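Local structure of peptidase M42 (Thaumarchaeota archaeon SCGC AB-539-E09, 5DS0) at residues I73-S78 / Y82-T87. The protein is a dodecameric, cobalt-bound aminopeptidase of the M42 (TET) family that probably removes amino-terminal residues from peptides. Sequence-based numbering, arbitrary orientation.
Sequences IVSSIS and YLTFNT
Thr-84 of strand 82-87 meets two consecutive serines of strand 73-77, Ser-75 and Ser-76, at a classic beta bulge in the hairpin these strands form. Its OG1 lies 2.5 Å from Ser-75 OG and 2.6 Å from Ser-76 OG, hydrogen-bonded to both. A chi1 of 58° sets OG1 between the backbone N and carbonyl carbon of Thr-84 and turns it to the serines, while CG2 packs beside Ser-76 OG. The backbone closes round the same residue: Ser-75 N donates to Thr-84 O almost straight, with an N-H...O angle of 171°, and Thr-84 N to Ser-76 O, each donor standing well above the plane of its acceptor carbonyl. Beyond the bulge, Ile-73 N donates to Asn-86 O and Asn-86 N to Ile-73 O, each N...O distance 2.9 Å, and Ile-73 CG2 rests 3.8 Å from Asn-86 CB. Asn-86 ND2 passes over Ser-75 CB and bonds to Gln-294 of a second subunit, whose His-250 packs on Ser-76 and Thr-84. On the other face, Ile-77 and Leu-83 run side by side, CG1 to CD2 3.8 Å. At the turn, Ser-78 N bonds to Tyr-82 O, and Ser-78 OG accepts Tyr-82 N at 3.2 Å while also bonding to Glu-80; Tyr-82 itself meets Phe-137 of the six-stranded antiparallel barrel to which the hairpin belongs. One threonine hydroxyl thus ties both bulged serines to the opposite strand, the three hydroxyls satisfying one another, while Asn-86 ND2 and Val-74 O bond to Gln-294 at the subunit interface.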
ATOM      1  N   ILE C  73      35.345 -11.217  -1.959  1.00 32.65           N
ATOM      2  CA  ILE C  73      36.122 -12.066  -1.108  1.00 33.16           C
ATOM      3  C   ILE C  73      35.239 -13.234  -0.687  1.00 33.28           C
ATOM      4  O   ILE C  73      34.050 -13.054  -0.425  1.00 33.08           O
ATOM      5  CB  ILE C  73      36.645 -11.269   0.104  1.00 33.87           C
ATOM      6  CG1 ILE C  73      37.623 -12.108   0.925  1.00 34.55           C
ATOM      7  CG2 ILE C  73      35.505 -10.777   0.994  1.00 34.22           C
ATOM      8  CD1 ILE C  73      38.456 -11.281   1.875  1.00 35.34           C
ATOM      9  N   VAL C  74      35.830 -14.422  -0.589  1.00 33.65           N
ATOM     10  CA  VAL C  74      35.075 -15.624  -0.248  1.00 33.89           C
ATOM     11  C   VAL C  74      34.660 -15.574   1.226  1.00 35.12           C
ATOM     12  O   VAL C  74      35.498 -15.416   2.115  1.00 34.73           O
ATOM     13  CB  VAL C  74      35.889 -16.909  -0.495  1.00 33.70           C
ATOM     14  CG1 VAL C  74      35.091 -18.137  -0.109  1.00 33.57           C
ATOM     15  CG2 VAL C  74      36.288 -17.015  -1.947  1.00 33.27           C
ATOM     16  N   SER C  75      33.359 -15.714   1.476  1.00 36.30           N
ATOM     17  CA  SER C  75      32.826 -15.663   2.843  1.00 37.87           C
ATOM     18  C   SER C  75      32.429 -17.037   3.390  1.00 38.88           C
ATOM     19  O   SER C  75      32.292 -17.189   4.591  1.00 39.05           O
ATOM     20  CB  SER C  75      31.652 -14.679   2.934  1.00 37.82           C
ATOM     21  OG  SER C  75      30.501 -15.148   2.260  1.00 37.84           O
ATOM     22  N   SER C  76      32.249 -18.028   2.510  1.00 39.79           N
ATOM     23  CA  SER C  76      31.981 -19.411   2.929  1.00 40.17           C
ATOM     24  C   SER C  76      31.934 -20.361   1.752  1.00 40.38           C
ATOM     25  O   SER C  76      31.824 -19.932   0.604  1.00 39.12           O
ATOM     26  CB  SER C  76      30.649 -19.511   3.664  1.00 40.72           C
ATOM     27  OG  SER C  76      29.568 -19.702   2.765  1.00 40.37           O
ATOM     28  N   ILE C  77      32.042 -21.652   2.052  1.00 42.32           N
ATOM     29  CA  ILE C  77      31.760 -22.708   1.089  1.00 43.85           C
ATOM     30  C   ILE C  77      30.518 -23.438   1.575  1.00 45.52           C
ATOM     31  O   ILE C  77      30.516 -23.988   2.659  1.00 45.46           O
ATOM     32  CB  ILE C  77      32.903 -23.739   0.962  1.00 44.02           C
ATOM     33  CG1 ILE C  77      34.177 -23.088   0.444  1.00 44.87           C
ATOM     34  CG2 ILE C  77      32.526 -24.862   0.012  1.00 43.39           C
ATOM     35  CD1 ILE C  77      35.101 -22.650   1.557  1.00 46.47           C
ATOM     36  N   SER C  78      29.470 -23.460   0.752  1.00 48.31           N
ATOM     37  CA  SER C  78      28.240 -24.164   1.102  1.00 49.45           C
ATOM     38  C   SER C  78      28.441 -25.660   0.936  1.00 51.55           C
ATOM     39  O   SER C  78      29.342 -26.107   0.221  1.00 48.62           O
ATOM     40  CB  SER C  78      27.079 -23.697   0.230  1.00 48.76           C
ATOM     41  OG  SER C  78      27.110 -24.338  -1.035  1.00 48.98           O
ATOM     42  N   TYR C  82      29.217 -24.306  -3.501  1.00 49.38           N
ATOM     43  CA  TYR C  82      29.061 -22.949  -3.983  1.00 49.35           C
ATOM     44  C   TYR C  82      29.751 -22.052  -2.992  1.00 46.13           C
ATOM     45  O   TYR C  82      29.882 -22.398  -1.829  1.00 45.47           O
ATOM     46  CB  TYR C  82      27.581 -22.592  -4.095  1.00 51.33           C
ATOM     47  CG  TYR C  82      26.931 -23.245  -5.290  1.00 57.26           C
ATOM     48  CD1 TYR C  82      26.529 -24.577  -5.260  1.00 59.48           C
ATOM     49  CD2 TYR C  82      26.737 -22.529  -6.480  1.00 62.13           C
ATOM     50  CE1 TYR C  82      25.946 -25.175  -6.369  1.00 62.12           C
ATOM     51  CE2 TYR C  82      26.143 -23.113  -7.593  1.00 62.79           C
ATOM     52  CZ  TYR C  82      25.752 -24.435  -7.536  1.00 64.46           C
ATOM     53  OH  TYR C  82      25.165 -24.995  -8.651  1.00 67.07           O
ATOM     54  N   LEU C  83      30.187 -20.894  -3.453  1.00 43.18           N
ATOM     55  CA  LEU C  83      30.836 -19.952  -2.578  1.00 41.72           C
ATOM     56  C   LEU C  83      29.891 -18.809  -2.308  1.00 39.98           C
ATOM     57  O   LEU C  83      29.233 -18.354  -3.215  1.00 39.51           O
ATOM     58  CB  LEU C  83      32.091 -19.402  -3.243  1.00 41.70           C
ATOM     59  CG  LEU C  83      32.983 -20.435  -3.934  1.00 41.84           C
ATOM     60  CD1 LEU C  83      34.198 -19.770  -4.558  1.00 41.41           C
ATOM     61  CD2 LEU C  83      33.431 -21.544  -2.997  1.00 42.89           C
ATOM     62  N   THR C  84      29.837 -18.338  -1.072  1.00 38.77           N
ATOM     63  CA  THR C  84      29.228 -17.042  -0.782  1.00 37.77           C
ATOM     64  C   THR C  84      30.364 -16.036  -0.758  1.00 36.49           C
ATOM     65  O   THR C  84      31.522 -16.405  -0.605  1.00 36.07           O
ATOM     66  CB  THR C  84      28.511 -17.023   0.572  1.00 38.27           C
ATOM     67  OG1 THR C  84      29.445 -17.352   1.613  1.00 39.18           O
ATOM     68  CG2 THR C  84      27.377 -18.030   0.579  1.00 38.32           C
ATOM     69  N   PHE C  85      30.041 -14.760  -0.918  1.00 35.29           N
ATOM     70  CA  PHE C  85      31.078 -13.738  -0.977  1.00 34.01           C
ATOM     71  C   PHE C  85      30.622 -12.427  -0.349  1.00 33.49           C
ATOM     72  O   PHE C  85      29.440 -12.136  -0.336  1.00 33.13           O
ATOM     73  CB  PHE C  85      31.482 -13.494  -2.434  1.00 33.17           C
ATOM     74  CG  PHE C  85      30.356 -13.019  -3.306  1.00 32.68           C
ATOM     75  CD1 PHE C  85      30.048 -11.667  -3.398  1.00 33.04           C
ATOM     76  CD2 PHE C  85      29.608 -13.910  -4.022  1.00 32.61           C
ATOM     77  CE1 PHE C  85      29.002 -11.227  -4.187  1.00 32.94           C
ATOM     78  CE2 PHE C  85      28.562 -13.482  -4.822  1.00 32.74           C
ATOM     79  CZ  PHE C  85      28.255 -12.139  -4.906  1.00 32.78           C
ATOM     80  N   ASN C  86      31.573 -11.633   0.117  1.00 33.14           N
ATOM     81  CA  ASN C  86      31.313 -10.242   0.419  1.00 33.23           C
ATOM     82  C   ASN C  86      31.939  -9.383  -0.647  1.00 32.85           C
ATOM     83  O   ASN C  86      32.897  -9.795  -1.304  1.00 32.65           O
ATOM     84  CB  ASN C  86      31.866  -9.887   1.778  1.00 34.20           C
ATOM     85  CG  ASN C  86      30.943 -10.324   2.900  1.00 34.95           C
ATOM     86  OD1 ASN C  86      29.784  -9.943   2.923  1.00 35.03           O
ATOM     87  ND2 ASN C  86      31.450 -11.125   3.825  1.00 35.45           N
ATOM     88  N   THR C  87      31.392  -8.190  -0.827  1.00 32.89           N
ATOM     89  CA  THR C  87      31.925  -7.258  -1.800  1.00 32.87           C
ATOM     90  C   THR C  87      33.099  -6.501  -1.218  1.00 33.89           C
ATOM     91  O   THR C  87      33.158  -6.274  -0.012  1.00 35.47           O
ATOM     92  CB  THR C  87      30.888  -6.227  -2.218  1.00 33.01           C
ATOM     93  OG1 THR C  87      30.508  -5.442  -1.094  1.00 33.34           O
ATOM     94  CG2 THR C  87      29.644  -6.893  -2.796  1.00 33.13           C
TER